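Local coordinates for protein CurJ (Moorea producens 3L, PDB 5TZ6) that is the dehydratase domain of a polyketide synthase module that probably carries out a vinylogous dehydration in curacin biosynthesis, here as an inactive variant with a bound hydroxy-enoic acid, at residues L96-F110 / I128-S140. The protein carries 1 engineered substitution. Sequence-based numbering, arbitrary orientation.
Sequences LTPQNNSFSFQVISF and ISDWAVHATGKLS
F105, its CG wedged between its own backbone N and carbonyl carbon (chi1 70°), lays its ring across the backbone of G137, while H134, with CG anti to its carbonyl carbon (chi1 -53°), reaches S109. Both belong to antiparallel neighbours, strands 102-110 and 132-140, in the hot-dog fold of the dehydratase, where helix 51-65 packs on the face bearing F105, V107 and A135. G137 CA makes a CH-pi contact over one face of the F105 ring, 3.7 Å from its centroid, and G137 N lies over that face too. A CB on G137 would clash with F105 CZ. On either side of the glycine, F105 CE1 turns to A135 CB and CD2 to L139 CB. With F105 cut back to an alanine, the G137 backbone would probably lose its cover and a gap open beside L58 and I73. At the classic beta bulge V107 O accepts two bonds, from H134 N at 2.6 Å and A135 N at 3.1 Å. Beyond it, I108 CG2 meets V133 CG2 at 3.9 Å, and I128 CD1 sits over one face of the F110 ring. Q80 O holds H134 ND1, R90 also binds S109 OG, and S109 OG and H134 NE2 share a hydrogen bond at the imidazole edge, its 2.5 Å doubtfully short.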
loop_
_atom_site.group_PDB
_atom_site.type_symbol
_atom_site.label_atom_id
_atom_site.label_comp_id
_atom_site.label_asym_id
_atom_site.label_seq_id
_atom_site.Cartn_x
_atom_site.Cartn_y
_atom_site.Cartn_z
ATOM N N LEU A 96 -6.830 -10.271 1.183
ATOM C CA LEU A 96 -7.117 -11.443 0.368
ATOM C C LEU A 96 -6.017 -12.479 0.583
ATOM O O LEU A 96 -4.844 -12.221 0.294
ATOM C CB LEU A 96 -7.223 -11.063 -1.111
ATOM C CG LEU A 96 -8.247 -10.017 -1.554
ATOM C CD1 LEU A 96 -8.254 -9.913 -3.068
ATOM C CD2 LEU A 96 -9.640 -10.358 -1.037
ATOM N N THR A 97 -6.409 -13.653 1.069
ATOM C CA THR A 97 -5.514 -14.775 1.257
ATOM C C THR A 97 -5.748 -15.763 0.130
ATOM O O THR A 97 -6.897 -16.187 -0.074
ATOM C CB THR A 97 -5.764 -15.448 2.603
ATOM O OG1 THR A 97 -5.448 -14.532 3.654
ATOM C CG2 THR A 97 -4.882 -16.716 2.748
ATOM N N PRO A 98 -4.727 -16.124 -0.640
ATOM C CA PRO A 98 -4.940 -17.068 -1.743
ATOM C C PRO A 98 -5.403 -18.421 -1.227
ATOM O O PRO A 98 -4.832 -18.977 -0.290
ATOM C CB PRO A 98 -3.559 -17.162 -2.408
ATOM C CG PRO A 98 -2.817 -15.945 -1.961
ATOM C CD PRO A 98 -3.350 -15.606 -0.599
ATOM N N GLN A 99 -6.456 -18.941 -1.847
ATOM C CA GLN A 99 -6.910 -20.306 -1.622
ATOM C C GLN A 99 -6.864 -21.044 -2.953
ATOM O O GLN A 99 -6.213 -20.577 -3.888
ATOM C CB GLN A 99 -8.317 -20.319 -1.023
ATOM C CG GLN A 99 -8.433 -19.580 0.303
ATOM C CD GLN A 99 -7.533 -20.159 1.382
ATOM O OE1 GLN A 99 -7.167 -21.336 1.338
ATOM N NE2 GLN A 99 -7.170 -19.332 2.357
ATOM N N ASN A 100 -7.571 -22.167 -3.070
ATOM C CA ASN A 100 -7.636 -22.895 -4.335
ATOM C C ASN A 100 -8.561 -22.158 -5.301
ATOM O O ASN A 100 -9.786 -22.192 -5.147
ATOM C CB ASN A 100 -8.112 -24.327 -4.110
ATOM C CG ASN A 100 -8.198 -25.115 -5.402
ATOM O OD1 ASN A 100 -7.341 -24.982 -6.269
ATOM N ND2 ASN A 100 -9.231 -25.937 -5.537
ATOM N N ASN A 101 -7.977 -21.486 -6.294
ATOM C CA ASN A 101 -8.742 -20.793 -7.333
ATOM C C ASN A 101 -9.742 -19.807 -6.737
ATOM O O ASN A 101 -10.841 -19.612 -7.261
ATOM C CB ASN A 101 -9.460 -21.800 -8.232
ATOM C CG ASN A 101 -8.519 -22.513 -9.171
ATOM O OD1 ASN A 101 -7.565 -21.920 -9.680
ATOM N ND2 ASN A 101 -8.771 -23.798 -9.401
ATOM N N SER A 102 -9.349 -19.165 -5.643
ATOM C CA SER A 102 -10.196 -18.197 -4.955
ATOM C C SER A 102 -9.328 -17.447 -3.951
ATOM O O SER A 102 -8.125 -17.699 -3.832
ATOM C CB SER A 102 -11.385 -18.880 -4.275
ATOM O OG SER A 102 -10.957 -19.756 -3.246
ATOM N N PHE A 103 -9.947 -16.505 -3.245
ATOM C CA PHE A 103 -9.328 -15.771 -2.152
ATOM C C PHE A 103 -10.288 -15.779 -0.974
ATOM O O PHE A 103 -11.465 -15.449 -1.135
ATOM C CB PHE A 103 -9.030 -14.314 -2.533
ATOM C CG PHE A 103 -8.019 -14.154 -3.631
ATOM C CD1 PHE A 103 -6.664 -14.211 -3.360
ATOM C CD2 PHE A 103 -8.427 -13.895 -4.929
ATOM C CE1 PHE A 103 -5.731 -14.052 -4.370
ATOM C CE2 PHE A 103 -7.503 -13.728 -5.940
ATOM C CZ PHE A 103 -6.150 -13.809 -5.661
ATOM N N SER A 104 -9.800 -16.134 0.204
ATOM C CA SER A 104 -10.532 -15.804 1.414
ATOM C C SER A 104 -10.284 -14.335 1.722
ATOM O O SER A 104 -9.171 -13.834 1.553
ATOM C CB SER A 104 -10.094 -16.688 2.581
ATOM O OG SER A 104 -8.678 -16.785 2.625
ATOM N N PHE A 105 -11.322 -13.623 2.125
ATOM C CA PHE A 105 -11.172 -12.199 2.346
ATOM C C PHE A 105 -11.645 -11.827 3.739
ATOM O O PHE A 105 -12.600 -12.410 4.275
ATOM C CB PHE A 105 -11.943 -11.367 1.287
ATOM C CG PHE A 105 -13.433 -11.450 1.424
ATOM C CD1 PHE A 105 -14.102 -10.663 2.360
ATOM C CD2 PHE A 105 -14.171 -12.310 0.627
ATOM C CE1 PHE A 105 -15.486 -10.741 2.505
ATOM C CE2 PHE A 105 -15.559 -12.388 0.760
ATOM C CZ PHE A 105 -16.215 -11.604 1.703
ATOM N N GLN A 106 -10.961 -10.829 4.299
ATOM C CA GLN A 106 -11.411 -10.096 5.473
ATOM C C GLN A 106 -11.391 -8.606 5.155
ATOM O O GLN A 106 -10.361 -8.075 4.730
ATOM C CB GLN A 106 -10.519 -10.381 6.686
ATOM C CG GLN A 106 -10.652 -11.780 7.242
ATOM C CD GLN A 106 -9.744 -12.016 8.431
ATOM O OE1 GLN A 106 -8.522 -12.072 8.290
ATOM N NE2 GLN A 106 -10.342 -12.155 9.615
ATOM N N VAL A 107 -12.521 -7.939 5.356
ATOM C CA VAL A 107 -12.608 -6.486 5.328
ATOM C C VAL A 107 -12.576 -5.988 6.766
ATOM O O VAL A 107 -13.498 -6.277 7.550
ATOM C CB VAL A 107 -13.883 -6.001 4.618
ATOM C CG1 VAL A 107 -13.957 -4.485 4.674
ATOM C CG2 VAL A 107 -13.927 -6.484 3.176
ATOM N N ILE A 108 -11.523 -5.222 7.089
ATOM C CA ILE A 108 -11.239 -4.726 8.432
ATOM C C ILE A 108 -11.054 -3.212 8.369
ATOM O O ILE A 108 -10.916 -2.625 7.296
ATOM C CB ILE A 108 -9.981 -5.373 9.050
ATOM C CG1 ILE A 108 -8.719 -4.840 8.373
ATOM C CG2 ILE A 108 -10.039 -6.890 8.940
ATOM C CD1 ILE A 108 -7.448 -5.323 9.029
ATOM N N SER A 109 -11.041 -2.581 9.544
ATOM C CA SER A 109 -10.761 -1.152 9.642
ATOM C C SER A 109 -10.105 -0.835 10.980
ATOM O O SER A 109 -10.127 -1.637 11.919
ATOM C CB SER A 109 -12.031 -0.319 9.480
ATOM O OG SER A 109 -12.790 -0.368 10.669
ATOM N N PHE A 110 -9.528 0.364 11.053
ATOM C CA PHE A 110 -8.822 0.846 12.235
ATOM C C PHE A 110 -8.610 2.348 12.093
ATOM O O PHE A 110 -8.724 2.907 10.997
ATOM C CB PHE A 110 -7.479 0.124 12.434
ATOM C CG PHE A 110 -6.577 0.145 11.222
ATOM C CD1 PHE A 110 -6.613 -0.887 10.296
ATOM C CD2 PHE A 110 -5.687 1.189 11.016
ATOM C CE1 PHE A 110 -5.782 -0.877 9.182
ATOM C CE2 PHE A 110 -4.853 1.204 9.908
ATOM C CZ PHE A 110 -4.901 0.170 8.990
ATOM N N ILE A 128 -0.017 -0.876 14.720
ATOM C CA ILE A 128 -1.457 -0.961 14.937
ATOM C C ILE A 128 -1.753 -2.075 15.930
ATOM O O ILE A 128 -1.006 -3.054 16.040
ATOM C CB ILE A 128 -2.191 -1.193 13.601
ATOM C CG1 ILE A 128 -1.761 -0.140 12.578
ATOM C CG2 ILE A 128 -3.698 -1.181 13.811
ATOM C CD1 ILE A 128 -2.011 -0.540 11.144
ATOM N N SER A 129 -2.860 -1.932 16.660
ATOM C CA SER A 129 -3.229 -2.924 17.663
ATOM C C SER A 129 -4.742 -3.029 17.829
ATOM O O SER A 129 -5.265 -4.116 18.099
ATOM C CB SER A 129 -2.574 -2.591 19.006
ATOM O OG SER A 129 -2.967 -1.308 19.460
ATOM N N ASP A 130 -5.451 -1.913 17.680
ATOM C CA ASP A 130 -6.907 -1.887 17.765
ATOM C C ASP A 130 -7.499 -1.879 16.362
ATOM O O ASP A 130 -7.181 -0.998 15.558
ATOM C CB ASP A 130 -7.381 -0.667 18.554
ATOM C CG ASP A 130 -8.417 -1.016 19.601
ATOM O OD1 ASP A 130 -9.047 -2.087 19.480
ATOM O OD2 ASP A 130 -8.598 -0.219 20.547
ATOM N N TRP A 131 -8.351 -2.858 16.069
ATOM C CA TRP A 131 -8.920 -2.998 14.735
ATOM C C TRP A 131 -10.181 -3.844 14.822
ATOM O O TRP A 131 -10.450 -4.497 15.834
ATOM C CB TRP A 131 -7.914 -3.609 13.754
ATOM C CG TRP A 131 -7.272 -4.872 14.245
ATOM C CD1 TRP A 131 -6.306 -4.983 15.206
ATOM C CD2 TRP A 131 -7.537 -6.203 13.788
ATOM N NE1 TRP A 131 -5.957 -6.302 15.377
ATOM C CE2 TRP A 131 -6.699 -7.069 14.518
ATOM C CE3 TRP A 131 -8.401 -6.744 12.836
ATOM C CZ2 TRP A 131 -6.705 -8.447 14.327
ATOM C CZ3 TRP A 131 -8.404 -8.109 12.645
ATOM C CH2 TRP A 131 -7.564 -8.946 13.388
ATOM N N ALA A 132 -10.949 -3.833 13.734
ATOM C CA ALA A 132 -12.243 -4.495 13.691
ATOM C C ALA A 132 -12.425 -5.198 12.355
ATOM O O ALA A 132 -11.921 -4.746 11.323
ATOM C CB ALA A 132 -13.385 -3.500 13.913
ATOM N N VAL A 133 -13.149 -6.315 12.384
ATOM C CA VAL A 133 -13.494 -7.062 11.180
ATOM C C VAL A 133 -14.944 -6.758 10.821
ATOM O O VAL A 133 -15.851 -6.909 11.653
ATOM C CB VAL A 133 -13.274 -8.571 11.377
ATOM C CG1 VAL A 133 -13.663 -9.330 10.123
ATOM C CG2 VAL A 133 -11.824 -8.847 11.741
ATOM N N HIS A 134 -15.164 -6.317 9.585
ATOM C CA HIS A 134 -16.494 -5.945 9.133
ATOM C C HIS A 134 -17.089 -6.906 8.124
ATOM O O HIS A 134 -18.319 -6.944 7.988
ATOM C CB HIS A 134 -16.466 -4.538 8.524
ATOM C CG HIS A 134 -15.868 -3.515 9.434
ATOM N ND1 HIS A 134 -16.350 -3.284 10.705
ATOM C CD2 HIS A 134 -14.820 -2.674 9.270
ATOM C CE1 HIS A 134 -15.630 -2.338 11.280
ATOM N NE2 HIS A 134 -14.695 -1.952 10.431
ATOM N N ALA A 135 -16.268 -7.691 7.430
ATOM C CA ALA A 135 -16.863 -8.704 6.567
ATOM C C ALA A 135 -15.840 -9.790 6.307
ATOM O O ALA A 135 -14.640 -9.533 6.288
ATOM C CB ALA A 135 -17.361 -8.104 5.243
ATOM N N THR A 136 -16.325 -11.011 6.128
ATOM C CA THR A 136 -15.452 -12.130 5.825
ATOM C C THR A 136 -16.130 -12.984 4.775
ATOM O O THR A 136 -17.353 -12.946 4.622
ATOM C CB THR A 136 -15.142 -12.954 7.082
ATOM O OG1 THR A 136 -16.367 -13.415 7.659
ATOM C CG2 THR A 136 -14.439 -12.090 8.098
ATOM N N GLY A 137 -15.329 -13.749 4.041
ATOM C CA GLY A 137 -15.923 -14.733 3.155
ATOM C C GLY A 137 -14.935 -15.188 2.095
ATOM O O GLY A 137 -13.728 -15.100 2.279
ATOM N N LYS A 138 -15.488 -15.659 0.980
ATOM C CA LYS A 138 -14.712 -16.230 -0.110
ATOM C C LYS A 138 -15.038 -15.497 -1.406
ATOM O O LYS A 138 -16.149 -15.006 -1.597
ATOM C CB LYS A 138 -15.001 -17.738 -0.220
ATOM C CG LYS A 138 -14.663 -18.405 -1.531
ATOM C CD LYS A 138 -14.437 -19.891 -1.299
ATOM C CE LYS A 138 -15.672 -20.539 -0.674
ATOM N NZ LYS A 138 -16.551 -21.210 -1.666
ATOM N N LEU A 139 -14.059 -15.415 -2.299
ATOM C CA LEU A 139 -14.155 -14.547 -3.466
ATOM C C LEU A 139 -13.503 -15.239 -4.647
ATOM O O LEU A 139 -12.333 -15.619 -4.567
ATOM C CB LEU A 139 -13.474 -13.205 -3.187
ATOM C CG LEU A 139 -13.264 -12.228 -4.335
ATOM C CD1 LEU A 139 -14.605 -11.756 -4.861
ATOM C CD2 LEU A 139 -12.415 -11.063 -3.852
ATOM N N SER A 140 -14.236 -15.396 -5.745
ATOM C CA SER A 140 -13.654 -16.089 -6.883
ATOM C C SER A 140 -14.339 -15.633 -8.159
ATOM O O SER A 140 -15.411 -15.028 -8.132
ATOM C CB SER A 140 -13.781 -17.609 -6.755
ATOM O OG SER A 140 -15.137 -18.017 -6.865
#